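Local structure of hypothetical protein Atu0636 (Agrobacterium tumefaciens, 2OZV) at residues L95-T100 with A109-E114; R39-G44 with T64-S69; H115-I120 with I159-G164; D151-A156 with S184-L189. The protein is of unknown function but is predicted to be an O-methyltransferase, so it probably transfers a methyl group from S-adenosylmethionine to an oxygen of an unidentified substrate. All coordinates share one frame; numbering follows the deposited sequence. Where two conformers were deposited one is given.

Interaction 1: L95-T100 with A109-E114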
# COMPACT_ATOMS: atom_id res chain seq x y z
N LEU B 95 -3.54 27.79 17.38
CA LEU B 95 -3.52 28.92 16.44
C LEU B 95 -4.55 28.73 15.36
O LEU B 95 -4.77 27.63 14.88
CB LEU B 95 -2.15 29.08 15.79
CG LEU B 95 -0.97 29.40 16.73
CD1 LEU B 95 0.34 29.37 15.94
CD2 LEU B 95 -1.17 30.74 17.44
N GLU B 96 -5.18 29.84 14.98
CA GLU B 96 -6.06 29.88 13.82
C GLU B 96 -5.23 30.09 12.57
O GLU B 96 -4.57 31.12 12.44
CB GLU B 96 -6.97 31.09 13.96
CG GLU B 96 -8.40 30.80 14.16
CD GLU B 96 -9.20 32.08 14.16
OE1 GLU B 96 -9.72 32.47 13.08
OE2 GLU B 96 -9.30 32.68 15.25
N ALA B 97 -5.26 29.14 11.64
CA ALA B 97 -4.54 29.29 10.38
C ALA B 97 -5.08 28.35 9.34
O ALA B 97 -5.39 27.20 9.63
CB ALA B 97 -3.04 29.02 10.57
N ASP B 98 -5.18 28.85 8.11
CA ASP B 98 -5.54 28.02 6.98
C ASP B 98 -4.25 27.32 6.53
O ASP B 98 -3.34 27.97 6.02
CB ASP B 98 -6.07 28.92 5.87
CG ASP B 98 -6.40 28.16 4.60
OD1 ASP B 98 -6.12 26.94 4.50
OD2 ASP B 98 -6.97 28.80 3.70
N VAL B 99 -4.19 26.00 6.72
CA VAL B 99 -2.96 25.23 6.46
C VAL B 99 -2.69 24.97 4.98
O VAL B 99 -1.69 24.31 4.62
CB VAL B 99 -2.90 23.90 7.27
CG1 VAL B 99 -2.93 24.19 8.78
CG2 VAL B 99 -4.01 22.94 6.82
N THR B 100 -3.58 25.47 4.12
CA THR B 100 -3.38 25.38 2.68
C THR B 100 -2.75 26.67 2.12
O THR B 100 -2.43 26.73 0.92
CB THR B 100 -4.70 25.07 1.90
OG1 THR B 100 -5.57 26.21 1.94
CG2 THR B 100 -5.40 23.85 2.48
N ALA B 109 0.20 33.88 8.59
CA ALA B 109 -0.84 33.14 9.30
C ALA B 109 -0.33 32.38 10.53
O ALA B 109 -1.12 31.83 11.31
CB ALA B 109 -1.57 32.20 8.35
N GLY B 110 0.99 32.36 10.71
CA GLY B 110 1.59 31.76 11.90
C GLY B 110 2.10 30.35 11.64
O GLY B 110 2.22 29.55 12.58
N LEU B 111 2.39 30.05 10.38
CA LEU B 111 3.00 28.77 9.98
C LEU B 111 4.43 29.05 9.51
O LEU B 111 4.65 29.28 8.33
CB LEU B 111 2.16 28.11 8.87
CG LEU B 111 0.86 27.43 9.32
CD1 LEU B 111 -0.20 27.47 8.23
CD2 LEU B 111 1.12 25.98 9.79
N PRO B 112 5.39 29.06 10.44
CA PRO B 112 6.75 29.52 10.11
C PRO B 112 7.54 28.54 9.25
O PRO B 112 7.33 27.33 9.33
CB PRO B 112 7.41 29.69 11.48
CG PRO B 112 6.66 28.79 12.39
CD PRO B 112 5.26 28.67 11.85
N ASP B 113 8.44 29.06 8.42
CA ASP B 113 9.30 28.22 7.59
C ASP B 113 10.27 27.41 8.45
O ASP B 113 10.88 27.96 9.39
CB ASP B 113 10.15 29.09 6.65
CG ASP B 113 9.34 29.76 5.55
OD1 ASP B 113 8.31 29.20 5.09
OD2 ASP B 113 9.76 30.85 5.13
N GLU B 114 10.39 26.11 8.13
CA GLU B 114 11.48 25.27 8.63
C GLU B 114 11.68 25.39 10.14
O GLU B 114 12.78 25.69 10.62
CB GLU B 114 12.78 25.58 7.86
CG GLU B 114 12.69 25.10 6.42
CD GLU B 114 13.93 25.43 5.62
OE1 GLU B 114 14.15 26.61 5.30
OE2 GLU B 114 14.68 24.51 5.30

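Interaction 2: R39-G44 with T64-S69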
# COMPACT_ATOMS: atom_id res chain seq x y z
N ARG B 39 9.53 20.41 18.67
CA ARG B 39 8.40 21.24 18.33
C ARG B 39 7.56 20.46 17.35
O ARG B 39 8.08 19.95 16.34
CB ARG B 39 8.87 22.56 17.73
CG ARG B 39 9.68 23.45 18.75
CD ARG B 39 10.02 24.79 18.18
NE ARG B 39 10.90 24.73 17.00
CZ ARG B 39 12.20 25.01 17.00
NH1 ARG B 39 12.82 25.37 18.12
NH2 ARG B 39 12.89 24.95 15.87
N ILE B 40 6.27 20.34 17.66
CA ILE B 40 5.37 19.51 16.86
C ILE B 40 4.19 20.34 16.39
O ILE B 40 3.56 21.03 17.20
CB ILE B 40 4.85 18.33 17.70
CG1 ILE B 40 6.03 17.43 18.13
CG2 ILE B 40 3.80 17.52 16.87
CD1 ILE B 40 5.80 16.78 19.42
N ALA B 41 3.88 20.29 15.09
CA ALA B 41 2.67 20.93 14.56
C ALA B 41 1.62 19.86 14.28
O ALA B 41 1.94 18.83 13.66
CB ALA B 41 2.98 21.70 13.26
N ASP B 42 0.39 20.12 14.72
CA ASP B 42 -0.77 19.26 14.43
C ASP B 42 -1.62 20.07 13.46
O ASP B 42 -2.20 21.09 13.85
CB ASP B 42 -1.50 18.93 15.75
CG ASP B 42 -2.70 18.00 15.59
OD1 ASP B 42 -3.15 17.75 14.46
OD2 ASP B 42 -3.23 17.58 16.66
N LEU B 43 -1.66 19.64 12.20
CA LEU B 43 -2.34 20.40 11.14
C LEU B 43 -3.83 20.15 11.18
O LEU B 43 -4.62 20.80 10.51
CB LEU B 43 -1.77 20.12 9.75
CG LEU B 43 -0.32 20.51 9.48
CD1 LEU B 43 -0.05 20.40 7.99
CD2 LEU B 43 0.02 21.91 9.99
N GLY B 44 -4.15 19.14 11.99
CA GLY B 44 -5.39 19.03 12.72
C GLY B 44 -6.68 18.95 11.98
O GLY B 44 -7.29 19.97 11.65
N THR B 64 1.95 22.79 18.70
CA THR B 64 1.13 23.85 18.13
C THR B 64 -0.00 23.19 17.38
O THR B 64 0.25 22.40 16.46
CB THR B 64 1.94 24.77 17.19
OG1 THR B 64 3.04 25.31 17.91
CG2 THR B 64 1.09 25.96 16.69
N LEU B 65 -1.23 23.52 17.77
CA LEU B 65 -2.42 22.99 17.10
C LEU B 65 -2.93 24.04 16.13
O LEU B 65 -3.20 25.19 16.53
CB LEU B 65 -3.54 22.60 18.10
CG LEU B 65 -3.32 21.64 19.29
CD1 LEU B 65 -4.59 21.53 20.16
CD2 LEU B 65 -2.84 20.23 18.85
N TYR B 66 -3.09 23.66 14.86
CA TYR B 66 -3.65 24.58 13.87
C TYR B 66 -5.09 24.24 13.51
O TYR B 66 -5.40 23.10 13.17
CB TYR B 66 -2.81 24.60 12.58
CG TYR B 66 -1.44 25.22 12.79
CD1 TYR B 66 -1.27 26.61 12.72
CD2 TYR B 66 -0.32 24.41 13.02
CE1 TYR B 66 -0.00 27.20 12.89
CE2 TYR B 66 0.97 25.00 13.20
CZ TYR B 66 1.10 26.38 13.12
OH TYR B 66 2.33 26.98 13.29
N GLU B 67 -5.95 25.25 13.56
CA GLU B 67 -7.36 25.12 13.20
C GLU B 67 -7.69 26.18 12.15
O GLU B 67 -7.28 27.34 12.29
CB GLU B 67 -8.26 25.35 14.43
CG GLU B 67 -7.99 24.41 15.62
CD GLU B 67 -8.45 22.98 15.37
OE1 GLU B 67 -8.92 22.66 14.26
OE2 GLU B 67 -8.32 22.16 16.29
N ARG B 68 -8.47 25.83 11.13
CA ARG B 68 -8.85 26.85 10.15
C ARG B 68 -9.84 27.87 10.74
O ARG B 68 -9.69 29.09 10.58
CB ARG B 68 -9.44 26.23 8.87
CG ARG B 68 -9.31 27.10 7.57
CD ARG B 68 -9.25 28.61 7.76
NE ARG B 68 -9.58 29.30 6.51
CZ ARG B 68 -9.73 30.61 6.36
NH1 ARG B 68 -10.04 31.10 5.16
NH2 ARG B 68 -9.59 31.44 7.39
N SER B 69 -10.85 27.38 11.45
CA SER B 69 -11.89 28.30 11.88
C SER B 69 -11.74 28.78 13.32
O SER B 69 -11.22 28.04 14.18
CB SER B 69 -13.30 27.71 11.69
OG SER B 69 -13.51 26.62 12.56
O HOH W 1 -6.28 22.76 10.20
O HOH W 2 -10.16 20.62 12.26

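Interaction 3: H115-I120 with I159-G164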
# COMPACT_ATOMS: atom_id res chain seq x y z
N HIS B 115 10.60 25.12 10.86
CA HIS B 115 10.54 25.37 12.29
C HIS B 115 10.26 24.11 13.11
O HIS B 115 10.74 23.99 14.24
CB HIS B 115 9.45 26.41 12.55
CG HIS B 115 9.23 26.75 14.00
ND1 HIS B 115 10.11 27.53 14.72
CD2 HIS B 115 8.21 26.45 14.83
CE1 HIS B 115 9.64 27.69 15.95
NE2 HIS B 115 8.48 27.04 16.04
N PHE B 116 9.48 23.17 12.55
CA PHE B 116 8.98 22.04 13.32
C PHE B 116 9.78 20.77 13.10
O PHE B 116 10.20 20.48 11.98
CB PHE B 116 7.51 21.78 12.96
CG PHE B 116 6.56 22.87 13.44
CD1 PHE B 116 6.16 22.94 14.79
CD2 PHE B 116 6.08 23.83 12.53
CE1 PHE B 116 5.29 23.94 15.25
CE2 PHE B 116 5.20 24.84 12.96
CZ PHE B 116 4.81 24.91 14.33
N HIS B 117 10.00 20.02 14.19
CA HIS B 117 10.67 18.72 14.11
C HIS B 117 9.73 17.62 13.63
O HIS B 117 10.18 16.60 13.11
CB HIS B 117 11.22 18.35 15.49
CG HIS B 117 12.21 19.36 16.02
ND1 HIS B 117 11.87 20.30 16.98
CD2 HIS B 117 13.50 19.60 15.70
CE1 HIS B 117 12.93 21.05 17.25
NE2 HIS B 117 13.93 20.65 16.48
N HIS B 118 8.43 17.82 13.88
CA HIS B 118 7.39 16.86 13.50
C HIS B 118 6.20 17.63 13.03
O HIS B 118 5.81 18.65 13.63
CB HIS B 118 6.95 16.01 14.72
CG HIS B 118 8.03 15.15 15.26
ND1 HIS B 118 8.22 13.85 14.83
CD2 HIS B 118 8.97 15.38 16.21
CE1 HIS B 118 9.26 13.33 15.45
NE2 HIS B 118 9.74 14.24 16.30
N VAL B 119 5.57 17.13 11.97
CA VAL B 119 4.24 17.58 11.60
C VAL B 119 3.34 16.35 11.54
O VAL B 119 3.70 15.37 10.89
CB VAL B 119 4.21 18.32 10.25
CG1 VAL B 119 2.81 18.77 9.92
CG2 VAL B 119 5.17 19.55 10.31
N ILE B 120 2.23 16.42 12.25
CA ILE B 120 1.25 15.34 12.26
C ILE B 120 -0.08 15.75 11.66
O ILE B 120 -0.53 16.91 11.80
CB ILE B 120 1.10 14.72 13.68
CG1 ILE B 120 0.28 15.61 14.63
CG2 ILE B 120 2.50 14.43 14.31
CD1 ILE B 120 0.15 15.01 16.07
N ILE B 159 7.07 23.97 6.60
CA ILE B 159 7.19 24.35 8.02
C ILE B 159 8.11 23.43 8.81
O ILE B 159 8.31 23.63 10.03
CB ILE B 159 5.80 24.45 8.72
CG1 ILE B 159 5.17 23.05 8.91
CG2 ILE B 159 4.85 25.39 7.92
CD1 ILE B 159 3.80 23.09 9.64
N MSE B 160 8.63 22.41 8.12
CA MSE B 160 9.49 21.39 8.73
C MSE B 160 10.97 21.75 8.63
O MSE B 160 11.45 22.15 7.57
CB MSE B 160 9.30 20.05 8.03
CG MSE B 160 9.91 18.89 8.81
SE MSE B 160 8.64 18.25 10.14
CE MSE B 160 7.39 17.47 8.86
N VAL B 161 11.72 21.52 9.70
CA VAL B 161 13.17 21.59 9.64
C VAL B 161 13.68 20.48 8.71
O VAL B 161 13.00 19.46 8.49
CB VAL B 161 13.85 21.47 11.04
CG1 VAL B 161 13.30 22.50 12.03
CG2 VAL B 161 13.69 20.05 11.60
N SER B 162 14.86 20.68 8.16
CA SER B 162 15.51 19.67 7.33
C SER B 162 15.56 18.33 8.08
O SER B 162 15.90 18.30 9.27
CB SER B 162 16.91 20.14 6.97
OG SER B 162 17.53 19.27 6.05
N GLY B 163 15.18 17.25 7.42
CA GLY B 163 15.20 15.92 8.03
C GLY B 163 14.07 15.64 9.03
O GLY B 163 14.07 14.60 9.67
N GLY B 164 13.12 16.57 9.19
CA GLY B 164 12.03 16.40 10.18
C GLY B 164 11.04 15.35 9.68
O GLY B 164 11.10 14.95 8.51

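Interaction 4: D151-A156 with S184-L189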
# COMPACT_ATOMS: atom_id res chain seq x y z
N ASP B 151 -2.04 19.88 -0.74
CA ASP B 151 -1.94 21.16 0.01
C ASP B 151 -1.32 20.98 1.39
O ASP B 151 -0.37 21.69 1.75
CB ASP B 151 -3.31 21.80 0.18
CG ASP B 151 -3.84 22.43 -1.10
OD1 ASP B 151 -3.05 22.69 -2.05
OD2 ASP B 151 -5.06 22.68 -1.16
N TRP B 152 -1.84 20.02 2.16
CA TRP B 152 -1.38 19.83 3.53
C TRP B 152 0.07 19.35 3.61
O TRP B 152 0.83 19.83 4.45
CB TRP B 152 -2.28 18.85 4.27
CG TRP B 152 -3.61 19.38 4.65
CD1 TRP B 152 -4.42 20.21 3.94
CD2 TRP B 152 -4.31 19.06 5.86
NE1 TRP B 152 -5.59 20.45 4.64
CE2 TRP B 152 -5.54 19.75 5.82
CE3 TRP B 152 -3.99 18.29 6.97
CZ2 TRP B 152 -6.47 19.66 6.86
CZ3 TRP B 152 -4.92 18.19 8.00
CH2 TRP B 152 -6.14 18.87 7.93
N ILE B 153 0.46 18.42 2.72
CA ILE B 153 1.84 17.94 2.70
C ILE B 153 2.81 19.01 2.13
O ILE B 153 3.95 19.11 2.61
CB ILE B 153 1.95 16.55 2.01
CG1 ILE B 153 1.26 15.52 2.94
CG2 ILE B 153 3.42 16.12 1.84
CD1 ILE B 153 0.94 14.15 2.31
N ARG B 154 2.37 19.82 1.17
CA ARG B 154 3.16 20.99 0.77
C ARG B 154 3.45 21.88 1.99
O ARG B 154 4.59 22.26 2.22
CB ARG B 154 2.43 21.80 -0.31
CG ARG B 154 3.24 22.95 -0.90
CD ARG B 154 2.38 23.76 -1.88
NE ARG B 154 1.26 24.36 -1.16
CZ ARG B 154 -0.03 24.17 -1.43
NH1 ARG B 154 -0.40 23.42 -2.46
NH2 ARG B 154 -0.96 24.75 -0.66
N THR B 155 2.42 22.20 2.77
CA THR B 155 2.61 23.00 3.99
C THR B 155 3.52 22.27 4.99
O THR B 155 4.43 22.88 5.56
CB THR B 155 1.26 23.39 4.60
OG1 THR B 155 0.59 24.28 3.69
CG2 THR B 155 1.44 24.06 6.01
N ALA B 156 3.29 20.97 5.20
CA ALA B 156 4.09 20.20 6.17
C ALA B 156 5.57 20.31 5.82
O ALA B 156 6.41 20.51 6.71
CB ALA B 156 3.66 18.69 6.23
N SER B 184 9.16 14.47 -4.10
CA SER B 184 10.22 15.50 -4.03
C SER B 184 10.20 16.36 -2.76
O SER B 184 10.87 17.40 -2.69
CB SER B 184 10.22 16.39 -5.28
OG SER B 184 9.48 17.58 -5.05
N ARG B 185 9.43 15.95 -1.77
CA ARG B 185 9.44 16.68 -0.48
C ARG B 185 9.87 15.79 0.67
O ARG B 185 10.72 16.17 1.49
CB ARG B 185 8.04 17.22 -0.14
CG ARG B 185 7.53 18.27 -1.09
CD ARG B 185 6.01 18.35 -0.99
NE ARG B 185 5.50 19.35 -1.92
CZ ARG B 185 4.29 19.31 -2.50
NH1 ARG B 185 3.95 20.29 -3.33
NH2 ARG B 185 3.44 18.31 -2.23
N PHE B 186 9.24 14.61 0.73
CA PHE B 186 9.44 13.62 1.76
C PHE B 186 9.76 12.29 1.13
O PHE B 186 9.18 11.94 0.08
CB PHE B 186 8.17 13.44 2.58
CG PHE B 186 7.84 14.61 3.44
CD1 PHE B 186 8.50 14.80 4.64
CD2 PHE B 186 6.86 15.53 3.03
CE1 PHE B 186 8.18 15.90 5.47
CE2 PHE B 186 6.53 16.63 3.84
CZ PHE B 186 7.18 16.82 5.05
N GLY B 187 10.67 11.56 1.76
CA GLY B 187 11.02 10.20 1.30
C GLY B 187 11.18 9.27 2.48
O GLY B 187 10.77 9.59 3.60
N GLY B 188 11.74 8.09 2.24
CA GLY B 188 11.76 7.06 3.27
C GLY B 188 10.39 6.75 3.86
O GLY B 188 10.27 6.47 5.06
N LEU B 189 9.33 6.79 3.04
CA LEU B 189 7.98 6.48 3.54
C LEU B 189 7.96 5.12 4.18
O LEU B 189 8.51 4.14 3.62
CB LEU B 189 6.93 6.52 2.42
CG LEU B 189 6.31 7.91 2.16
CD1 LEU B 189 7.34 8.92 1.67
CD2 LEU B 189 5.16 7.78 1.11

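Interaction 1: L95-T100 with A109-E114
The Schellman motif that closes helix 103-108 packs on the chain just leaving strand 92-96, with Ala97 set against Ala109 and Leu111. Gly110 supplies the positive phi (99°) that takes the chain out of the helix. The methyl of Ala97 is the hub: its CB lies 3.5 Å from Ala109 O and 4.1 Å from Ala109 CB. A third approach to the same methyl comes from one branch of Leu111, whose CD1 sits 4.0 Å from Ala97 CB. With CG of Leu111 turned opposite its carbonyl carbon (chi1 -77°), Leu111 CD1 also lies 3.9 Å from Asp98 O and 4.3 Å from Val99 CG1. At the strand end of the contact Leu95 brings CD1 up to the Gly110 carbonyl. The bend that Leu111 touches is held from within by an Asx turn: Asp98 OD1 accepts from Thr100 N at 3.0 Å and from Thr100 OG1 at 2.7 Å, both coming from the same face of the carboxylate plane. Two grips on one oxygen should fix the rotation of that carboxylate. Strand 61-67 adjoins the contact: its Tyr66 touches Ala97 and Leu111 and hydrogen-bonds through OH to Gly110 O, while helix 148-159 flanks the other end, with Thr155 OG1 bonded to Val99 O and Trp152 against the Val99 side chain.

Interaction 2: R39-G44 with T64-S69
Ala41 and Asp42 pair with Thr64 and Leu65 in the close part of this contact, two parallel strands whose axes diverge by only 20°. Three nearly straight hydrogen bonds join them: Thr64 N to Ile40 O at 2.8 Å, Asp42 N to Thr64 O at 2.9 Å and Tyr66 N to Asp42 O at 2.9 Å. On the face carrying Ala41 and Thr64, the Tyr66 ring is met in its plane by the Ala41 methyl, with Ala41 CB 3.9 Å from Tyr66 CE2. Leu43 runs alongside Tyr66, pointing the same way, and its CD2 comes within 3.9 Å of Tyr66 CD2. On the opposite face, Asp42 CG lies opposite the backbone N (chi1 -178°), which directs OD2 to the amide of Gly51 in the following helix. In the conformer given, Leu65 CD2 approaches Asp42 OD2 at 3.5 Å, a contact that is doubtful because Leu65 has two conformers. The strands and helix 49-57 between them form a beta-alpha-beta unit, and Gly44 opens a glycine-rich loop consistent with the cofactor-binding motif of class I methyltransferases. Past Leu43 and Tyr66 the backbones part and water enters. Water 1 is hydrogen-bonded to Leu43 O at 2.6 Å and to Tyr66 O at 3.1 Å. Water 2 lies between Gly44 O and Glu67 OE1, a less certain bridge because Gly44 has alternate conformers. In relatives an acidic residue at Glu67's place usually meets the cofactor ribose.

Interaction 3: H115-I120 with I159-G164
Ile159 places CG1 between its backbone N and carbonyl carbon (chi1 71°), the crowded position, a setting that carries Ile159 CD1 to the Phe116 ring, 3.8 Å from Phe116 CD2. The next residue, Met160 (selenomethionine), folds back through bends at chi2 (85°) and chi3 (70°), which in the conformer given bring SE towards Phe116 O and CE against Val119 CG2. Both approaches, including the unusually tight methyl contact, are doubtful because Met160 has two conformers. Ile159 O takes two donors: Phe116 N at 2.8 Å in the carbonyl plane, and His115 N at 2.9 Å from well above it. Ile159 O also lies at the edge of the Phe116 ring, 3.4 Å from Phe116 CD2, while His115 CD2 lies over the centre of one face. Val161 N returns a bond to Phe116 O at 2.9 Å, completing a short parallel bridge between Phe116 and Met160 where helix 148-159 ends. A type II turn from Val161 to Gly164, with positive phi at Gly163, then swings the chain into strand 164-170, neighbour of 116-121 in the Rossmann-like sheet. Gly164 CA passes 3.5 Å from His117 O, and Val161 CG2 approaches the His117 ring obliquely.

Interaction 4: D151-A156 with S184-L189
Residues 151-156 of helix 148-159 pass the start of strand 186-195 with the backbones well separated, the closest CA atoms being those of Arg154 and Arg185 at 7.7 Å; the side chains of Arg185 and Phe186 span the gap and meet both side chains and backbone of the helix. Phe186 reaches across with one side and the tip of its ring. Phe186 CD2 is 3.7 Å from Ile153 CG2, whose methyl comes in obliquely, and Phe186 CZ lies 3.9 Å from Ala156 C, almost in the ring plane. Ile153 O also sits at the ring edge, so the ring is turned edge-on to the helix backbone. Arg185 follows a different route: extended from CG to NE, it lays its guanidinium on the helix, with Arg154 CB over one face and Arg185 NH1 3.7 Å from Arg154 CG. This is aliphatic cover for a flat cation. The two arginine side chains run side by side, but Arg154 bends at chi3 (63°), the guanidinium planes are almost perpendicular (88°), and Arg154 NE and Arg185 NH1 are 5.3 Å apart. Each cation has its own acid, which would probably offset the like charges: Arg154 NH1 makes a salt bridge of 2.8 Å with Asp151 OD1, whereas Arg185 NH1 pairs with Glu150 and its NH2 with Ala181 O in helix 175-182. Ala156 and Ile153 also touch strand 116-121. The arrangement is that of a helix lying on one face of the mixed sheet of a class I methyltransferase fold, here packed by Phe186 at the start of strand 186-195, which pairs antiparallel with 204-211.

In the fold
From the N terminus, interaction 2 comes first, closing the beta-alpha-beta unit from strand 38-42 through helix 49-57 to strand 61-67. Interaction 1 follows in series, a short loop round helix 103-108 that fixes the exit of strand 92-96, next to 61-67. Interaction 3 then opens on strand 116-121, the other neighbour of 38-42, and before it closes at 159-164 interaction 4 begins on helix 148-159. The two therefore cross, and none of the four nests inside another. Helix 148-159 is a common seam: Thr155 reaches interaction 1, Trp152 packs by Leu43 in interaction 2, and Ala156 of interaction 4 touches Val119 of interaction 3.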